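Long-range contacts in pilin (Clostridioides difficile, PDB 6T8S), which is the major type IV pilin PilA1, whose copies probably polymerise into the surface pilus fibres of the bacterium: residues A[17-22]-A[64-69]; A[88-93]-A[131-136]; A[99-104]-A[120-125]. All blocks are in the same frame, centred on the assembly; numbering follows the deposited sequence. Where two conformers were deposited one is given.

Contact 1 of 3, residues A[17-22]-A[64-69]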
loop_
_atom_site.group_PDB
_atom_site.type_symbol
_atom_site.label_atom_id
_atom_site.label_comp_id
_atom_site.label_asym_id
_atom_site.label_seq_id
_atom_site.Cartn_x
_atom_site.Cartn_y
_atom_site.Cartn_z
ATOM N N ALA A 17 10.018 5.021 -5.475
ATOM C CA ALA A 17 9.537 6.418 -5.344
ATOM C C ALA A 17 8.120 6.523 -5.920
ATOM O O ALA A 17 7.291 7.244 -5.350
ATOM C CB ALA A 17 10.487 7.377 -6.017
ATOM N N SER A 18 7.832 5.843 -7.033
ATOM C CA SER A 18 6.495 5.815 -7.672
ATOM C C SER A 18 5.429 5.272 -6.709
ATOM O O SER A 18 4.342 5.861 -6.610
ATOM C CB SER A 18 6.546 5.054 -8.963
ATOM O OG SER A 18 5.305 5.129 -9.620
ATOM N N VAL A 19 5.733 4.206 -5.980
ATOM C CA VAL A 19 4.808 3.660 -4.954
ATOM C C VAL A 19 4.606 4.697 -3.844
ATOM O O VAL A 19 3.457 4.904 -3.407
ATOM C CB VAL A 19 5.323 2.319 -4.408
ATOM C CG1 VAL A 19 4.472 1.842 -3.240
ATOM C CG2 VAL A 19 5.379 1.285 -5.525
ATOM N N GLU A 20 5.669 5.364 -3.412
ATOM C CA GLU A 20 5.581 6.421 -2.368
ATOM C C GLU A 20 4.638 7.535 -2.839
ATOM O O GLU A 20 3.848 8.028 -2.017
ATOM C CB GLU A 20 6.959 7.008 -2.081
ATOM C CG GLU A 20 7.923 6.037 -1.453
ATOM C CD GLU A 20 9.326 6.584 -1.306
ATOM O OE1 GLU A 20 9.524 7.806 -1.505
ATOM O OE2 GLU A 20 10.218 5.794 -0.947
ATOM N N SER A 21 4.732 7.949 -4.106
ATOM C CA SER A 21 3.865 9.022 -4.675
ATOM C C SER A 21 2.400 8.557 -4.693
ATOM O O SER A 21 1.495 9.315 -4.281
ATOM C CB SER A 21 4.329 9.444 -6.042
ATOM O OG SER A 21 3.509 10.487 -6.559
ATOM N N ASP A 22 2.160 7.326 -5.141
ATOM C CA ASP A 22 0.805 6.715 -5.111
ATOM C C ASP A 22 0.297 6.679 -3.668
ATOM O O ASP A 22 -0.863 7.047 -3.451
ATOM C CB ASP A 22 0.813 5.327 -5.757
ATOM C CG ASP A 22 1.038 5.333 -7.257
ATOM O OD1 ASP A 22 0.932 6.428 -7.879
ATOM O OD2 ASP A 22 1.307 4.234 -7.805
ATOM N N ALA A 64 1.033 -0.870 -8.846
ATOM C CA ALA A 64 2.306 -0.357 -8.302
ATOM C C ALA A 64 3.428 -0.638 -9.308
ATOM O O ALA A 64 3.403 -1.688 -9.965
ATOM C CB ALA A 64 2.568 -0.983 -6.963
ATOM N N ASP A 65 4.416 0.253 -9.408
ATOM C CA ASP A 65 5.591 0.056 -10.300
ATOM C C ASP A 65 6.474 -1.104 -9.807
ATOM O O ASP A 65 7.279 -1.606 -10.608
ATOM C CB ASP A 65 6.376 1.356 -10.445
ATOM C CG ASP A 65 5.796 2.310 -11.475
ATOM O OD1 ASP A 65 4.730 2.006 -12.037
ATOM O OD2 ASP A 65 6.452 3.323 -11.753
ATOM N N ILE A 66 6.318 -1.549 -8.557
ATOM C CA ILE A 66 7.064 -2.715 -7.986
ATOM C C ILE A 66 6.282 -4.015 -8.239
ATOM O O ILE A 66 6.779 -5.081 -7.828
ATOM C CB ILE A 66 7.368 -2.507 -6.489
ATOM C CG1 ILE A 66 6.088 -2.331 -5.665
ATOM C CG2 ILE A 66 8.353 -1.359 -6.300
ATOM C CD1 ILE A 66 6.307 -2.163 -4.181
ATOM N N GLY A 67 5.137 -3.933 -8.912
ATOM C CA GLY A 67 4.223 -5.067 -9.173
ATOM C C GLY A 67 2.993 -5.006 -8.287
ATOM O O GLY A 67 3.106 -4.515 -7.144
ATOM N N GLY A 68 1.845 -5.482 -8.780
ATOM C CA GLY A 68 0.664 -5.742 -7.938
ATOM C C GLY A 68 -0.404 -4.670 -8.050
ATOM O O GLY A 68 -0.072 -3.462 -8.121
ATOM N N LYS A 69 -1.667 -5.085 -8.089
ATOM C CA LYS A 69 -2.821 -4.150 -8.107
ATOM C C LYS A 69 -3.036 -3.583 -6.703
ATOM O O LYS A 69 -2.777 -4.280 -5.709
ATOM C CB LYS A 69 -4.095 -4.864 -8.561
ATOM C CG LYS A 69 -4.195 -5.112 -10.059
ATOM C CD LYS A 69 -5.446 -5.872 -10.439
ATOM C CE LYS A 69 -5.333 -6.549 -11.788
ATOM N NZ LYS A 69 -6.636 -7.112 -12.211
HETATM O O HOH W 1 3.758 3.010 -8.626
#

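Contact 2 of 3, residues A[88-93]-A[131-136]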
loop_
_atom_site.group_PDB
_atom_site.type_symbol
_atom_site.label_atom_id
_atom_site.label_comp_id
_atom_site.label_asym_id
_atom_site.label_seq_id
_atom_site.Cartn_x
_atom_site.Cartn_y
_atom_site.Cartn_z
ATOM N N GLU A 88 -0.550 -11.430 -8.808
ATOM C CA GLU A 88 0.814 -10.846 -8.827
ATOM C C GLU A 88 1.024 -10.030 -7.554
ATOM O O GLU A 88 0.107 -9.278 -7.196
ATOM C CB GLU A 88 0.974 -9.987 -10.081
ATOM C CG GLU A 88 2.241 -9.161 -10.106
ATOM C CD GLU A 88 2.335 -8.243 -11.317
ATOM O OE1 GLU A 88 2.742 -8.735 -12.380
ATOM O OE2 GLU A 88 1.952 -7.051 -11.206
ATOM N N GLY A 89 2.162 -10.233 -6.894
ATOM C CA GLY A 89 2.583 -9.453 -5.720
ATOM C C GLY A 89 3.655 -8.460 -6.111
ATOM O O GLY A 89 3.873 -8.251 -7.323
ATOM N N VAL A 90 4.330 -7.892 -5.120
ATOM C CA VAL A 90 5.448 -6.933 -5.344
ATOM C C VAL A 90 6.755 -7.713 -5.444
ATOM O O VAL A 90 6.847 -8.842 -4.901
ATOM C CB VAL A 90 5.524 -5.868 -4.240
ATOM C CG1 VAL A 90 4.175 -5.219 -3.995
ATOM C CG2 VAL A 90 6.120 -6.401 -2.953
ATOM N N THR A 91 7.752 -7.101 -6.077
ATOM C CA THR A 91 9.151 -7.563 -6.016
ATOM C C THR A 91 10.011 -6.420 -5.465
ATOM O O THR A 91 9.916 -5.302 -5.999
ATOM C CB THR A 91 9.597 -8.102 -7.380
ATOM O OG1 THR A 91 8.756 -9.220 -7.669
ATOM C CG2 THR A 91 11.045 -8.534 -7.390
ATOM N N LEU A 92 10.797 -6.713 -4.432
ATOM C CA LEU A 92 11.719 -5.754 -3.770
ATOM C C LEU A 92 13.079 -6.412 -3.559
ATOM O O LEU A 92 13.150 -7.486 -2.917
ATOM C CB LEU A 92 11.127 -5.297 -2.430
ATOM C CG LEU A 92 9.831 -4.490 -2.518
ATOM C CD1 LEU A 92 9.204 -4.313 -1.141
ATOM C CD2 LEU A 92 10.088 -3.136 -3.172
ATOM N N THR A 93 14.128 -5.769 -4.057
ATOM C CA THR A 93 15.515 -5.990 -3.584
ATOM C C THR A 93 15.656 -5.432 -2.161
ATOM O O THR A 93 14.774 -4.659 -1.720
ATOM C CB THR A 93 16.509 -5.343 -4.549
ATOM O OG1 THR A 93 16.353 -3.929 -4.399
ATOM C CG2 THR A 93 16.293 -5.782 -5.983
ATOM N N LYS A 131 5.249 -11.238 -3.692
ATOM C CA LYS A 131 4.351 -11.395 -2.522
ATOM C C LYS A 131 3.521 -10.120 -2.325
ATOM O O LYS A 131 4.018 -9.009 -2.593
ATOM C CB LYS A 131 5.148 -11.721 -1.258
ATOM C CG LYS A 131 6.038 -12.955 -1.337
ATOM C CD LYS A 131 5.274 -14.249 -1.540
ATOM C CE LYS A 131 6.186 -15.459 -1.631
ATOM N NZ LYS A 131 5.431 -16.680 -2.004
ATOM N N VAL A 132 2.303 -10.277 -1.826
ATOM C CA VAL A 132 1.425 -9.133 -1.471
ATOM C C VAL A 132 2.087 -8.359 -0.328
ATOM O O VAL A 132 2.615 -8.983 0.604
ATOM C CB VAL A 132 -0.000 -9.592 -1.122
ATOM C CG1 VAL A 132 -0.867 -8.405 -0.723
ATOM C CG2 VAL A 132 -0.632 -10.353 -2.284
ATOM N N LEU A 133 2.063 -7.029 -0.426
ATOM C CA LEU A 133 2.654 -6.088 0.553
ATOM C C LEU A 133 1.526 -5.204 1.089
ATOM O O LEU A 133 0.533 -4.996 0.376
ATOM C CB LEU A 133 3.737 -5.248 -0.144
ATOM C CG LEU A 133 4.636 -4.425 0.780
ATOM C CD1 LEU A 133 5.630 -5.295 1.513
ATOM C CD2 LEU A 133 5.374 -3.336 0.011
ATOM N N TYR A 134 1.692 -4.700 2.308
ATOM C CA TYR A 134 0.687 -3.903 3.036
ATOM C C TYR A 134 1.344 -2.634 3.591
ATOM O O TYR A 134 2.403 -2.739 4.219
ATOM C CB TYR A 134 0.090 -4.763 4.148
ATOM C CG TYR A 134 -0.566 -6.021 3.651
ATOM C CD1 TYR A 134 -1.874 -6.017 3.192
ATOM C CD2 TYR A 134 0.146 -7.207 3.590
ATOM C CE1 TYR A 134 -2.483 -7.181 2.745
ATOM C CE2 TYR A 134 -0.440 -8.376 3.130
ATOM C CZ TYR A 134 -1.760 -8.363 2.718
ATOM O OH TYR A 134 -2.336 -9.514 2.248
ATOM N N ILE A 135 0.724 -1.471 3.366
ATOM C CA ILE A 135 1.203 -0.182 3.952
ATOM C C ILE A 135 0.042 0.497 4.682
ATOM O O ILE A 135 -0.971 0.839 4.049
ATOM C CB ILE A 135 1.854 0.760 2.918
ATOM C CG1 ILE A 135 2.849 0.039 2.002
ATOM C CG2 ILE A 135 2.523 1.913 3.657
ATOM C CD1 ILE A 135 3.505 0.928 0.960
ATOM N N VAL A 136 0.203 0.714 5.984
ATOM C CA VAL A 136 -0.826 1.417 6.799
ATOM C C VAL A 136 -0.993 2.840 6.248
ATOM O O VAL A 136 0.037 3.545 6.128
ATOM C CB VAL A 136 -0.443 1.445 8.284
ATOM C CG1 VAL A 136 -1.423 2.277 9.091
ATOM C CG2 VAL A 136 -0.351 0.034 8.849
#

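Contact 3 of 3, residues A[99-104]-A[120-125]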
loop_
_atom_site.group_PDB
_atom_site.type_symbol
_atom_site.label_atom_id
_atom_site.label_comp_id
_atom_site.label_asym_id
_atom_site.label_seq_id
_atom_site.Cartn_x
_atom_site.Cartn_y
_atom_site.Cartn_z
ATOM N N LYS A 99 15.052 1.770 0.919
ATOM C CA LYS A 99 14.585 3.117 0.507
ATOM C C LYS A 99 13.147 3.331 0.986
ATOM O O LYS A 99 12.832 4.414 1.544
ATOM C CB LYS A 99 14.663 3.310 -1.010
ATOM C CG LYS A 99 14.006 4.603 -1.470
ATOM C CD LYS A 99 14.331 4.998 -2.880
ATOM C CE LYS A 99 13.631 6.275 -3.305
ATOM N NZ LYS A 99 13.991 7.437 -2.447
ATOM N N LEU A 100 12.274 2.353 0.745
ATOM C CA LEU A 100 10.843 2.463 1.115
ATOM C C LEU A 100 10.753 2.768 2.619
ATOM O O LEU A 100 10.030 3.711 3.015
ATOM C CB LEU A 100 10.146 1.164 0.688
ATOM C CG LEU A 100 8.627 1.179 0.659
ATOM C CD1 LEU A 100 8.097 2.133 -0.403
ATOM C CD2 LEU A 100 8.112 -0.235 0.417
ATOM N N LEU A 101 11.514 2.043 3.443
ATOM C CA LEU A 101 11.487 2.221 4.919
ATOM C C LEU A 101 12.100 3.568 5.319
ATOM O O LEU A 101 11.563 4.208 6.231
ATOM C CB LEU A 101 12.216 1.051 5.583
ATOM C CG LEU A 101 11.390 -0.223 5.678
ATOM C CD1 LEU A 101 12.283 -1.428 5.938
ATOM C CD2 LEU A 101 10.336 -0.085 6.767
ATOM N N SER A 102 13.187 3.983 4.678
ATOM C CA SER A 102 13.829 5.292 4.962
ATOM C C SER A 102 12.823 6.417 4.699
ATOM O O SER A 102 12.837 7.419 5.422
ATOM C CB SER A 102 15.074 5.494 4.146
ATOM O OG SER A 102 16.099 4.646 4.608
ATOM N N ASP A 103 11.983 6.258 3.677
ATOM C CA ASP A 103 11.099 7.352 3.208
ATOM C C ASP A 103 9.797 7.380 4.008
ATOM O O ASP A 103 9.318 8.491 4.286
ATOM C CB ASP A 103 10.893 7.260 1.696
ATOM C CG ASP A 103 12.121 7.622 0.884
ATOM O OD1 ASP A 103 12.990 8.369 1.414
ATOM O OD2 ASP A 103 12.211 7.139 -0.274
ATOM N N ILE A 104 9.228 6.220 4.349
ATOM C CA ILE A 104 7.896 6.092 4.994
ATOM C C ILE A 104 8.064 5.957 6.521
ATOM O O ILE A 104 7.147 6.407 7.240
ATOM C CB ILE A 104 7.114 4.935 4.336
ATOM C CG1 ILE A 104 6.698 5.340 2.917
ATOM C CG2 ILE A 104 5.927 4.476 5.176
ATOM C CD1 ILE A 104 6.055 4.234 2.119
ATOM N N ASN A 120 4.503 -9.537 10.035
ATOM C CA ASN A 120 5.969 -9.293 10.131
ATOM C C ASN A 120 6.287 -7.974 9.418
ATOM O O ASN A 120 5.975 -7.803 8.243
ATOM C CB ASN A 120 6.822 -10.451 9.586
ATOM C CG ASN A 120 7.234 -11.502 10.613
ATOM O OD1 ASN A 120 7.003 -11.385 11.822
ATOM N ND2 ASN A 120 7.868 -12.562 10.139
ATOM N N PRO A 121 6.894 -6.991 10.109
ATOM C CA PRO A 121 7.253 -5.733 9.453
ATOM C C PRO A 121 8.360 -5.925 8.406
ATOM O O PRO A 121 9.269 -6.715 8.637
ATOM C CB PRO A 121 7.744 -4.835 10.597
ATOM C CG PRO A 121 8.116 -5.782 11.722
ATOM C CD PRO A 121 7.245 -7.005 11.537
ATOM N N LEU A 122 8.269 -5.217 7.277
ATOM C CA LEU A 122 9.396 -5.134 6.316
ATOM C C LEU A 122 10.613 -4.593 7.073
ATOM O O LEU A 122 10.428 -3.693 7.900
ATOM C CB LEU A 122 9.015 -4.212 5.148
ATOM C CG LEU A 122 9.979 -4.205 3.956
ATOM C CD1 LEU A 122 9.848 -5.457 3.107
ATOM C CD2 LEU A 122 9.746 -2.979 3.080
ATOM N N THR A 123 11.810 -5.114 6.794
ATOM C CA THR A 123 13.090 -4.568 7.305
ATOM C C THR A 123 13.946 -4.075 6.136
ATOM O O THR A 123 13.666 -4.433 4.964
ATOM C CB THR A 123 13.872 -5.591 8.142
ATOM O OG1 THR A 123 14.589 -6.445 7.249
ATOM C CG2 THR A 123 12.976 -6.407 9.050
ATOM N N SER A 124 15.004 -3.336 6.459
ATOM C CA SER A 124 15.939 -2.765 5.461
ATOM C C SER A 124 16.743 -3.886 4.779
ATOM O O SER A 124 17.355 -3.610 3.747
ATOM C CB SER A 124 16.815 -1.729 6.103
ATOM O OG SER A 124 17.605 -2.321 7.107
ATOM N N ASN A 125 16.719 -5.113 5.309
ATOM C CA ASN A 125 17.425 -6.288 4.722
ATOM C C ASN A 125 16.442 -7.275 4.076
ATOM O O ASN A 125 16.901 -8.358 3.676
ATOM C CB ASN A 125 18.244 -7.038 5.779
ATOM C CG ASN A 125 19.346 -6.183 6.360
ATOM O OD1 ASN A 125 20.006 -5.446 5.641
ATOM N ND2 ASN A 125 19.541 -6.261 7.665
#

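Contact 1 of 3, residues A[17-22]-A[64-69]
V19 of helix 9-37 and the loop 64-69 meet mainly through carbon. A single methyl, V19 CG2, does the touching: it lies 3.7 Å from I66 CG1, with I66 CD1 and CG2 close behind, and 3.9 Å from A64 CB. The valine holds CG2 beside its backbone N and anti to its carbonyl carbon, which brings this branch rather than CG1 against the loop. I66 crosses the valine at about a right angle; its CG1 sits between backbone N and carbonyl carbon (chi1 60°), and the side chain then runs extended past the methyl. I83 of strand 78-83 also packs on V19 and A64.

The polar contacts involve S18 and D22, on either side of V19 in the helix sequence. S18 OG, anti to its own backbone N (chi1 -175°), approaches D65 OD2 at 3.0 Å, a weak hydrogen bond and not a settled one, because the hydroxyl proton has another acceptor near. A water molecule bridges the segments: it accepts from D65 N at 2.9 Å, donates to D22 OD2 at 2.9 Å and is hydrogen-bonded to S18 OG at 2.8 Å. D22 OD2 is also bonded to Y70 OH, so this oxygen has two partners.

Within the loop, G67 N bonds back to A64 O (3.0 Å), closing a type I beta turn from A64 to G67. The arrangement, a turn laid along the long N-terminal helix just before the first strand of the antiparallel sheet, belongs to the alpha/beta framework of type IV pilins.

Contact 2 of 3, residues A[88-93]-A[131-136]
This is a short antiparallel strand pairing, backed by an aliphatic cluster, between strand 90-92 and the broken strand 128-138. V90 and K131 form a hydrogen-bonded pair. V90 N donates to K131 O at 2.8 Å with an N-H...O angle of 160°, and K131 N returns a bond to V90 O at 3.1 Å. The approach is close next door as well, where the CA of G89 carries a CH...O contact of 3.5 Å to K131 O. G89, having no side chain, lies with its CA directly against the 131-132 backbone, the CA atoms of G89 and K131 only 4.1 Å apart. G89 N is held in turn by N130 OD1.

Strand 90-92 continues with L92 bonded through its backbone to V128, which precedes K131; past K131, L133 bonds in the same way with I83 and Y134 with Y110. Strand 128-138 thus serves several neighbours of the antiparallel sheet that, in the type IV pilin fold, packs against the long N-terminal helix.

Where the chain after K131 leaves strand 90-92, buried side chains fill in between them. L133 CB lies against both methyls of V90, 3.9 Å from CG2, and the two side chains cross at about a right angle. V90 CG2 occupies the position between backbone N and carbonyl carbon (chi1 -50°), which also brings it 3.4 Å from K131 O. Further out, L133 CD2 meets L92 CD1 at 4.1 Å, the two side chains again crossing at about a right angle. V128 touches both V90 and L92, I66 covers the same two residues, and I83 adds to the cluster at V90.

Contact 3 of 3, residues A[99-104]-A[120-125]
The last turns of helix 94-104 lie beside an irregular loop, the backbones coming nearest at L101 and S124, whose CA atoms are 6.7 Å apart, and no hydrogen bond joins the two segments. Two leucines of the helix close on one leucine of the loop. L122 sets out toward the helix, with CG anti to the backbone N (chi1 -170°), and its CD2 is the methyl that both helix residues share. L100 CD2 meets it methyl to methyl at 4.2 Å, the two side chains crossing at about a right angle. L101 comes in more slantwise from the next position on the helix, its CG 4.1 Å from L122 CD2. The end of L101 reaches on over the loop backbone beyond L122, but it was modelled in two conformers and is not securely placed, so its closest approaches are doubtful. I109 packs on all three leucines and S97 adds to the cover of L122.

Polar bonds do not cross between the segments. On the helix, K99 NZ forms a salt bridge with D103 OD2 one turn on, 2.8 Å long and directed to the syn lone pair of the carboxylate. In the loop, T123 OG1 is hydrogen-bonded to T126 OG1. T123, whose CB leaves away from the helix, also accepts at OG1 from N125 N at 3.2 Å; this bond defines an ST turn, the local motif that bends the chain beside L101 as it leads from strand 109-110 toward strand 128-138 in this pilin domain.

Contacts 1 and 2 are largely buried and lie side by side, about 9 Å between centres: I66 O probably bonds to T91 N and G68 N to E88 OE2, carrying the loop of contact 1 onto the strand of contact 2. Contact 3 sits farther from the chain centre and is only partly buried. It meets contact 2 through L133 CD2 on L100 CD2, helix 94-104 following strand 90-92 in the chain, and approaches contact 1 where the carboxylates of E20 and D103 come close. Chemistry follows position: a water and a valine methyl serve contact 1, backbone bonds join strands in contact 2, and contact 3 is chiefly leucine packing, with no hydrogen bond across it.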